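Local coordinates for protein esterase (Uncultured bacterium, PDB 5EGN) that hydrolyses carboxylic esters and, as a lactonase, degrades N-acyl homoserine lactones, the signal molecules of bacterial quorum sensing, at residues Val164-Ala167 and His168-Val171; Ser173-Lys177 and His178-Ala182. The protein carries 2 engineered substitutions. All blocks are in the same frame, centred on the assembly; numbering follows the deposited sequence.

Contact 1 (Val164-Ala167 and His168-Val171); sequences VMKA and HFSV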
# COMPACT_ATOMS: atom_id res chain seq x y z
N VAL A 164 -5.76 7.12 -7.82
CA VAL A 164 -5.87 6.66 -6.44
C VAL A 164 -6.00 7.84 -5.48
O VAL A 164 -6.64 7.73 -4.42
CB VAL A 164 -4.66 5.77 -6.03
CG1 VAL A 164 -3.40 6.59 -5.86
CG2 VAL A 164 -4.97 5.01 -4.76
N MET A 165 -5.42 8.98 -5.84
CA MET A 165 -5.49 10.15 -4.97
C MET A 165 -6.87 10.79 -5.04
O MET A 165 -7.39 11.29 -4.04
CB MET A 165 -4.41 11.17 -5.33
CG MET A 165 -3.63 11.65 -4.12
SD MET A 165 -2.81 10.31 -3.26
CE MET A 165 -1.57 9.84 -4.46
N LYS A 166 -7.48 10.76 -6.23
CA LYS A 166 -8.85 11.22 -6.38
C LYS A 166 -9.81 10.27 -5.69
O LYS A 166 -10.88 10.66 -5.24
CB LYS A 166 -9.22 11.37 -7.86
CG LYS A 166 -8.88 12.73 -8.45
CD LYS A 166 -9.47 12.89 -9.84
CE LYS A 166 -9.13 14.26 -10.43
NZ LYS A 166 -9.72 14.45 -11.78
N ALA A 167 -9.40 9.01 -5.60
CA ALA A 167 -10.20 8.00 -4.92
C ALA A 167 -10.14 8.16 -3.40
O ALA A 167 -11.12 7.89 -2.70
CB ALA A 167 -9.73 6.61 -5.32
N HIS A 168 -8.98 8.59 -2.90
CA HIS A 168 -8.76 8.71 -1.46
C HIS A 168 -9.79 9.59 -0.73
O HIS A 168 -10.28 9.21 0.33
CB HIS A 168 -7.36 9.26 -1.19
CG HIS A 168 -6.33 8.19 -0.96
ND1 HIS A 168 -6.40 7.29 0.07
CD2 HIS A 168 -5.19 7.90 -1.63
CE1 HIS A 168 -5.36 6.48 0.03
NE2 HIS A 168 -4.61 6.82 -1.00
N PHE A 169 -10.12 10.74 -1.30
CA PHE A 169 -11.03 11.66 -0.62
C PHE A 169 -12.49 11.43 -1.02
O PHE A 169 -13.39 12.06 -0.47
CB PHE A 169 -10.65 13.12 -0.90
CG PHE A 169 -10.80 13.54 -2.33
CD1 PHE A 169 -12.02 14.01 -2.80
CD2 PHE A 169 -9.73 13.51 -3.20
CE1 PHE A 169 -12.17 14.41 -4.11
CE2 PHE A 169 -9.87 13.92 -4.51
CZ PHE A 169 -11.09 14.36 -4.97
N SER A 170 -12.72 10.53 -1.96
CA SER A 170 -14.07 10.21 -2.40
C SER A 170 -14.61 9.00 -1.64
O SER A 170 -15.79 8.66 -1.76
CB SER A 170 -14.11 9.95 -3.91
OG SER A 170 -13.73 11.11 -4.63
N VAL A 171 -13.75 8.35 -0.87
CA VAL A 171 -14.15 7.21 -0.06
C VAL A 171 -14.29 7.62 1.40
O VAL A 171 -13.29 7.85 2.08
CB VAL A 171 -13.15 6.05 -0.19
CG1 VAL A 171 -13.55 4.90 0.72
CG2 VAL A 171 -13.06 5.58 -1.63

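Contact 2 (Ser173-Lys177 and His178-Ala182); sequences SNFPK and HVFDA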
# COMPACT_ATOMS: atom_id res chain seq x y z
N SER A 173 -15.00 5.94 3.89
CA SER A 173 -14.41 4.95 4.77
C SER A 173 -12.95 5.29 5.08
O SER A 173 -12.44 4.96 6.14
CB SER A 173 -14.49 3.56 4.14
OG SER A 173 -15.70 3.41 3.41
N ASN A 174 -12.30 5.96 4.13
CA ASN A 174 -10.91 6.36 4.29
C ASN A 174 -10.79 7.80 4.78
O ASN A 174 -10.00 8.11 5.66
CB ASN A 174 -10.15 6.19 2.97
CG ASN A 174 -8.74 6.73 3.04
OD1 ASN A 174 -7.84 6.09 3.59
ND2 ASN A 174 -8.52 7.90 2.45
N PHE A 175 -11.60 8.68 4.18
CA PHE A 175 -11.55 10.10 4.49
C PHE A 175 -12.94 10.70 4.42
O PHE A 175 -13.39 11.13 3.36
CB PHE A 175 -10.60 10.81 3.52
CG PHE A 175 -10.41 12.27 3.81
CD1 PHE A 175 -9.69 12.68 4.92
CD2 PHE A 175 -10.93 13.24 2.96
CE1 PHE A 175 -9.50 14.02 5.18
CE2 PHE A 175 -10.75 14.58 3.23
CZ PHE A 175 -10.03 14.97 4.34
N PRO A 176 -13.65 10.72 5.56
CA PRO A 176 -15.00 11.27 5.60
C PRO A 176 -15.00 12.79 5.52
O PRO A 176 -13.97 13.42 5.78
CB PRO A 176 -15.54 10.79 6.94
CG PRO A 176 -14.34 10.64 7.79
CD PRO A 176 -13.21 10.23 6.88
N LYS A 177 -16.14 13.37 5.18
CA LYS A 177 -16.24 14.80 4.93
C LYS A 177 -16.06 15.64 6.20
O LYS A 177 -15.51 16.75 6.16
CB LYS A 177 -17.59 15.12 4.29
CG LYS A 177 -17.71 16.52 3.76
CD LYS A 177 -16.53 16.90 2.89
CE LYS A 177 -16.27 18.39 3.00
NZ LYS A 177 -17.50 19.19 2.74
N HIS A 178 -16.52 15.10 7.32
CA HIS A 178 -16.47 15.82 8.58
C HIS A 178 -15.04 16.00 9.08
O HIS A 178 -14.75 16.93 9.82
CB HIS A 178 -17.31 15.11 9.65
CG HIS A 178 -16.62 13.94 10.28
ND1 HIS A 178 -16.74 12.65 9.80
CD2 HIS A 178 -15.81 13.86 11.36
CE1 HIS A 178 -16.03 11.83 10.55
NE2 HIS A 178 -15.45 12.54 11.51
N VAL A 179 -14.15 15.10 8.67
CA VAL A 179 -12.74 15.24 9.01
C VAL A 179 -12.14 16.41 8.25
O VAL A 179 -11.38 17.20 8.81
CB VAL A 179 -11.95 13.95 8.71
CG1 VAL A 179 -10.46 14.19 8.85
CG2 VAL A 179 -12.40 12.84 9.64
N PHE A 180 -12.48 16.53 6.97
CA PHE A 180 -12.05 17.67 6.17
C PHE A 180 -12.57 18.96 6.80
O PHE A 180 -11.79 19.87 7.07
CB PHE A 180 -12.54 17.55 4.73
CG PHE A 180 -12.16 18.73 3.87
CD1 PHE A 180 -13.08 19.73 3.60
CD2 PHE A 180 -10.89 18.83 3.33
CE1 PHE A 180 -12.73 20.81 2.81
CE2 PHE A 180 -10.54 19.91 2.54
CZ PHE A 180 -11.46 20.90 2.29
N ASP A 181 -13.87 19.01 7.06
CA ASP A 181 -14.49 20.20 7.65
C ASP A 181 -13.85 20.59 8.99
O ASP A 181 -13.56 21.76 9.23
CB ASP A 181 -15.99 19.98 7.83
CG ASP A 181 -16.72 19.89 6.51
OD1 ASP A 181 -16.25 20.50 5.53
OD2 ASP A 181 -17.77 19.21 6.45
N ALA A 182 -13.62 19.60 9.85
CA ALA A 182 -13.05 19.84 11.16
C ALA A 182 -11.60 20.32 11.07
O ALA A 182 -11.20 21.23 11.79
CB ALA A 182 -13.13 18.58 12.01

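Contact 1 (Val164-Ala167 and His168-Val171)
His168 lies over the turn that precedes it, its side chain running beside that of Val164 and slanting across that of Met165. The backbone starts this off: His168 N gives a hydrogen bond to Val164 O (2.9 Å) and a second, weak one to Met165 O. The imidazole then comes to rest with CD2 3.1 Å from Val164 O. Met165, its chain bent at chi2 and chi3, brings SD to 3.8 Å from CD2 of His168, an oblique sulfur-aromatic approach that a flexible, polarisable thioether makes easily. The imidazole also has a polar end, and NE2 is hydrogen-bonded to the hydroxyl of Tyr36 of the second subunit, so histidine serves both the apolar packing and the dimer interface.

Ala167 works through its carbonyl, which accepts a hydrogen bond from Ser170 N (3.2 Å) arriving from above the carbonyl plane, as the chain curls back on itself. Its methyl is small enough to leave room for Gln44 of the second subunit. One residue earlier, Lys166 O receives Ser170 OG (2.9 Å) nearly head-on, the C=O...OG angle being 166°; serine thus supplies a hydroxyl where the backbone is leaving the helix. That same Lys166 O stands 3.5 Å over one face of the Phe169 ring, toward its rim. With CG between the backbone N and carbonyl carbon (chi1 66°), the ring folds back until CE2 lies 3.4 Å from Lys166 CA. An alanine at Phe169 is likely to leave this stretch of backbone uncovered and to open a gap beside Phe142.

Phe169 stacks on Phe142 and packs against Tyr138, Ile139 and Leu146, so the contact joins helix 159-168 to helix 138-146, while Val164, Ala167 and Val171 face the second subunit.

Contact 2 (Ser173-Lys177 and His178-Ala182)
Phe175 and Pro176 make the tightly packed side of this contact by pressing on the first turn of helix 177-185. The Phe175 side chain extends with CG anti to the backbone N (chi1 -176°), which carries its ring far enough forward for CZ to meet Phe180 CB at 3.6 Å, near the plane and edge of the Phe180 ring, and for CE1 to meet Val179 CG1 at 3.8 Å. Beyond these two, the Phe175 ring meets Phe28 edge-to-face, and Phe180 meets Phe134.

Pro176 occupies the N-cap position, where its ring restricts phi to a value (-74°) compatible with the extended backbone and its missing N-H costs the helix no hydrogen bond; its carbonyl takes a weak hydrogen bond from Val179 N. Its CG wedges between two side chains, 3.5 Å from Val179 CG2 and 3.4 Å from His178 CE1. Val179 CG2 in turn lies over one face of the imidazole, whose NE2 is hydrogen-bonded to Lys61 O.

The looser, partly exposed side belongs to Lys177 and Asp181. Their backbones are firmly joined, Asp181 N to Lys177 O at 2.9 Å with a nearly straight N-H...O angle of 172°. Their side chains are less closely held: Lys177 bends so that NZ reaches Asp181 OD1 at 3.3 Å, a salt bridge whose hydrogen bond is weak, while CE runs beside Phe180 CD1. Tyr138 adds a cation-pi partner for the lysine.

Apolar carbon therefore probably fixes how the loop enters the helix, whereas the Asp181 carboxylate would probably offset some of Lys177's positive charge, which lies at the unfavourable, N-terminal end of the helix dipole.

Contact 1 closes before contact 2 opens, and the centres of the two lie about 12 Å apart. Contact 1 lies where the chain leaves helix 159-168, contact 2 where it enters helix 177-185, and the loop joining the two helices folds so that Asn174 ND2 probably donates a hydrogen bond to His168 O (3.0 Å), and Phe169 CB packs on Phe175 CD2 at 3.9 Å. Both helices belong to the helical insertion between strands 110-116 and 206-211, where alpha/beta hydrolases commonly carry a cap over the sheet. Because both contacts also touch the second subunit, the helix-loop-helix unit links this probable cap to the dimer interface.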